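Long-range contact in galectin (Ovis aries, PDB 6N3R), which binds beta-D-galactose and probably acts as a carbohydrate-recognising lectin of the galectin family: residues V18-K23 / F94-N99. Sequence-based numbering, arbitrary orientation.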
ATOM      1  N   VAL A  18      -7.060  -7.047  -1.567  1.00 17.64           N
ATOM      2  CA  VAL A  18      -5.784  -7.753  -1.660  1.00 16.45           C
ATOM      3  C   VAL A  18      -4.628  -6.809  -1.945  1.00 17.39           C
ATOM      4  O   VAL A  18      -3.479  -7.256  -2.075  1.00 17.50           O
ATOM      5  CB  VAL A  18      -5.878  -8.856  -2.738  1.00 22.49           C
ATOM      6  CG1 VAL A  18      -6.952  -9.884  -2.361  1.00 16.55           C
ATOM      7  CG2 VAL A  18      -6.160  -8.240  -4.125  1.00 11.66           C
ATOM      8  N   CYS A  19      -4.893  -5.512  -2.054  1.00 15.56           N
ATOM      9  CA  CYS A  19      -3.812  -4.549  -2.228  1.00 17.93           C
ATOM     10  C   CYS A  19      -4.252  -3.269  -1.523  1.00 18.72           C
ATOM     11  O   CYS A  19      -4.826  -2.362  -2.138  1.00 14.71           O
ATOM     12  CB  CYS A  19      -3.493  -4.308  -3.695  1.00 15.70           C
ATOM     13  SG  CYS A  19      -2.066  -3.256  -3.860  1.00 17.48           S
ATOM     14  N   TYR A  20      -3.958  -3.212  -0.228  1.00 15.40           N
ATOM     15  CA  TYR A  20      -4.529  -2.213   0.661  1.00 17.61           C
ATOM     16  C   TYR A  20      -3.488  -1.857   1.712  1.00 11.50           C
ATOM     17  O   TYR A  20      -2.774  -2.735   2.203  1.00 15.53           O
ATOM     18  CB  TYR A  20      -5.807  -2.747   1.315  1.00 13.03           C
ATOM     19  CG  TYR A  20      -6.615  -1.722   2.073  1.00 13.43           C
ATOM     20  CD1 TYR A  20      -7.685  -1.073   1.477  1.00 14.62           C
ATOM     21  CD2 TYR A  20      -6.305  -1.404   3.387  1.00 11.40           C
ATOM     22  CE1 TYR A  20      -8.432  -0.142   2.169  1.00 16.52           C
ATOM     23  CE2 TYR A  20      -7.042  -0.478   4.086  1.00 12.73           C
ATOM     24  CZ  TYR A  20      -8.113   0.145   3.482  1.00 15.23           C
ATOM     25  OH  TYR A  20      -8.854   1.068   4.194  1.00 14.60           O
ATOM     26  N   MET A  21      -3.390  -0.571   2.034  1.00 11.19           N
ATOM     27  CA  MET A  21      -2.353  -0.088   2.931  1.00  9.50           C
ATOM     28  C   MET A  21      -2.952   0.822   3.986  1.00 13.33           C
ATOM     29  O   MET A  21      -3.784   1.684   3.681  1.00 10.39           O
ATOM     30  CB  MET A  21      -1.259   0.663   2.189  1.00 11.85           C
ATOM     31  CG  MET A  21      -0.163   1.133   3.148  1.00 15.17           C
ATOM     32  SD  MET A  21       1.056   2.182   2.351  1.00 22.71           S
ATOM     33  CE  MET A  21       1.582   1.113   1.009  1.00 15.52           C
ATOM     34  N   VAL A  22      -2.528   0.613   5.227  1.00 14.15           N
ATOM     35  CA  VAL A  22      -2.804   1.504   6.341  1.00 11.27           C
ATOM     36  C   VAL A  22      -1.472   2.064   6.808  1.00 15.58           C
ATOM     37  O   VAL A  22      -0.511   1.306   7.003  1.00 15.09           O
ATOM     38  CB  VAL A  22      -3.520   0.764   7.485  1.00 13.98           C
ATOM     39  CG1 VAL A  22      -3.661   1.675   8.714  1.00 12.88           C
ATOM     40  CG2 VAL A  22      -4.874   0.269   7.006  1.00 13.51           C
ATOM     41  N   LYS A  23      -1.404   3.381   6.975  1.00 14.37           N
ATOM     42  CA  LYS A  23      -0.208   4.038   7.479  1.00 14.19           C
ATOM     43  C   LYS A  23      -0.571   4.864   8.704  1.00 16.44           C
ATOM     44  O   LYS A  23      -1.334   5.832   8.601  1.00 17.41           O
ATOM     45  CB  LYS A  23       0.443   4.927   6.424  1.00 16.66           C
ATOM     46  CG  LYS A  23       1.698   5.600   6.954  1.00 20.32           C
ATOM     47  CD  LYS A  23       2.234   6.639   5.999  1.00 23.81           C
ATOM     48  CE  LYS A  23       2.754   5.999   4.729  1.00 24.10           C
ATOM     49  NZ  LYS A  23       3.257   7.068   3.840  1.00 26.37           N
ATOM     50  N   PHE A  94       0.586  -1.239   7.769  1.00 13.66           N
ATOM     51  CA  PHE A  94       0.012  -2.547   7.509  1.00 13.65           C
ATOM     52  C   PHE A  94      -0.277  -2.645   6.027  1.00 19.76           C
ATOM     53  O   PHE A  94      -0.942  -1.771   5.460  1.00 20.89           O
ATOM     54  CB  PHE A  94      -1.269  -2.765   8.316  1.00 13.39           C
ATOM     55  CG  PHE A  94      -1.040  -2.788   9.785  1.00 13.01           C
ATOM     56  CD1 PHE A  94      -1.177  -1.628  10.537  1.00 14.50           C
ATOM     57  CD2 PHE A  94      -0.652  -3.958  10.417  1.00  9.58           C
ATOM     58  CE1 PHE A  94      -0.950  -1.645  11.920  1.00 15.60           C
ATOM     59  CE2 PHE A  94      -0.417  -3.979  11.788  1.00 13.00           C
ATOM     60  CZ  PHE A  94      -0.567  -2.828  12.538  1.00 12.34           C
ATOM     61  N   LEU A  95       0.224  -3.697   5.403  1.00 17.64           N
ATOM     62  CA  LEU A  95      -0.042  -3.983   4.004  1.00 15.15           C
ATOM     63  C   LEU A  95      -0.936  -5.217   3.942  1.00 17.69           C
ATOM     64  O   LEU A  95      -0.570  -6.284   4.449  1.00 19.35           O
ATOM     65  CB  LEU A  95       1.273  -4.199   3.260  1.00 14.37           C
ATOM     66  CG  LEU A  95       1.169  -4.440   1.772  1.00 23.28           C
ATOM     67  CD1 LEU A  95       0.335  -3.322   1.103  1.00 19.70           C
ATOM     68  CD2 LEU A  95       2.585  -4.551   1.202  1.00 18.71           C
ATOM     69  N   VAL A  96      -2.123  -5.066   3.372  1.00 12.77           N
ATOM     70  CA  VAL A  96      -3.055  -6.176   3.241  1.00 15.38           C
ATOM     71  C   VAL A  96      -2.862  -6.794   1.855  1.00 16.19           C
ATOM     72  O   VAL A  96      -3.165  -6.167   0.836  1.00 14.16           O
ATOM     73  CB  VAL A  96      -4.504  -5.722   3.450  1.00 15.21           C
ATOM     74  CG1 VAL A  96      -5.413  -6.933   3.556  1.00  9.38           C
ATOM     75  CG2 VAL A  96      -4.615  -4.854   4.675  1.00 13.02           C
ATOM     76  N   LEU A  97      -2.344  -8.016   1.817  1.00 14.27           N
ATOM     77  CA  LEU A  97      -2.205  -8.805   0.599  1.00 18.05           C
ATOM     78  C   LEU A  97      -3.199  -9.958   0.642  1.00 18.48           C
ATOM     79  O   LEU A  97      -3.835 -10.213   1.667  1.00 19.00           O
ATOM     80  CB  LEU A  97      -0.764  -9.321   0.445  1.00 15.98           C
ATOM     81  CG  LEU A  97       0.300  -8.211   0.438  1.00 15.92           C
ATOM     82  CD1 LEU A  97       1.709  -8.753   0.230  1.00 14.77           C
ATOM     83  CD2 LEU A  97      -0.044  -7.161  -0.613  1.00 11.39           C
ATOM     84  N   GLU A  98      -3.340 -10.659  -0.489  1.00 22.84           N
ATOM     85  CA  GLU A  98      -4.307 -11.755  -0.550  1.00 26.62           C
ATOM     86  C   GLU A  98      -4.010 -12.844   0.483  1.00 22.08           C
ATOM     87  O   GLU A  98      -4.936 -13.472   1.003  1.00 17.41           O
ATOM     88  CB  GLU A  98      -4.356 -12.342  -1.964  1.00 22.37           C
ATOM     89  CG  GLU A  98      -3.072 -13.022  -2.437  1.00 31.08           C
ATOM     90  CD  GLU A  98      -2.971 -14.478  -1.990  1.00 38.20           C
ATOM     91  OE1 GLU A  98      -1.839 -15.021  -1.924  1.00 40.86           O
ATOM     92  OE2 GLU A  98      -4.032 -15.077  -1.695  1.00 41.29           O
ATOM     93  N   ASN A  99      -2.742 -13.050   0.820  1.00 17.11           N
ATOM     94  CA  ASN A  99      -2.317 -14.159   1.660  1.00 22.01           C
ATOM     95  C   ASN A  99      -1.989 -13.762   3.092  1.00 23.67           C
ATOM     96  O   ASN A  99      -2.012 -14.630   3.963  1.00 27.90           O
ATOM     97  CB  ASN A  99      -1.069 -14.817   1.062  1.00 20.39           C
ATOM     98  CG  ASN A  99       0.027 -13.792   0.770  1.00 29.17           C
ATOM     99  OD1 ASN A  99      -0.247 -12.723   0.213  1.00 29.38           O
ATOM    100  ND2 ASN A  99       1.267 -14.105   1.154  1.00 27.21           N
TER
HETATM  101  O   HOH W   1      -2.249  -9.640  -2.896  1.00 15.63           O
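V22 and F94 form a hydrogen-bonded antiparallel pair: V22 N donates to F94 O at 2.9 Å, and F94 N returns a bond of the same length to V22 O. Y20 and V96 repeat the pattern less evenly, since V96 N reaches Y20 O almost straight at 2.7 Å, whereas Y20 N meets V96 O at 3.2 Å with a bent N-H...O angle of 142°. These four residues put their side chains on the face of the sheet turned to the core, where F94 packs its ring edge-to-face with F42 and F56. The side chains of Y20 and V96 run side by side, CB to CB 3.9 Å, and V96 CG2 approaches the tyrosine ring obliquely; chi1 of -170° sets CG anti to the backbone N, and the far end of the ring leads away from 94-97. On the opposite face, which carries M21 and L95, L95 CD1 lies 3.3 Å from Y20 O, while L95 and L97 pack on L97 and L95 of the second subunit. Beyond Y20 and V96 a water takes over from direct backbone bonds, joining V18 O to E98 N, 2.8 Å from each, and V18 CG1 rests on CB of the exposed E98, whose carboxylate turns away. Strands 19-28 and 90-97 are thus neighbours within one antiparallel sheet of the galectin beta-sandwich, with one face on the core and the other at the subunit interface.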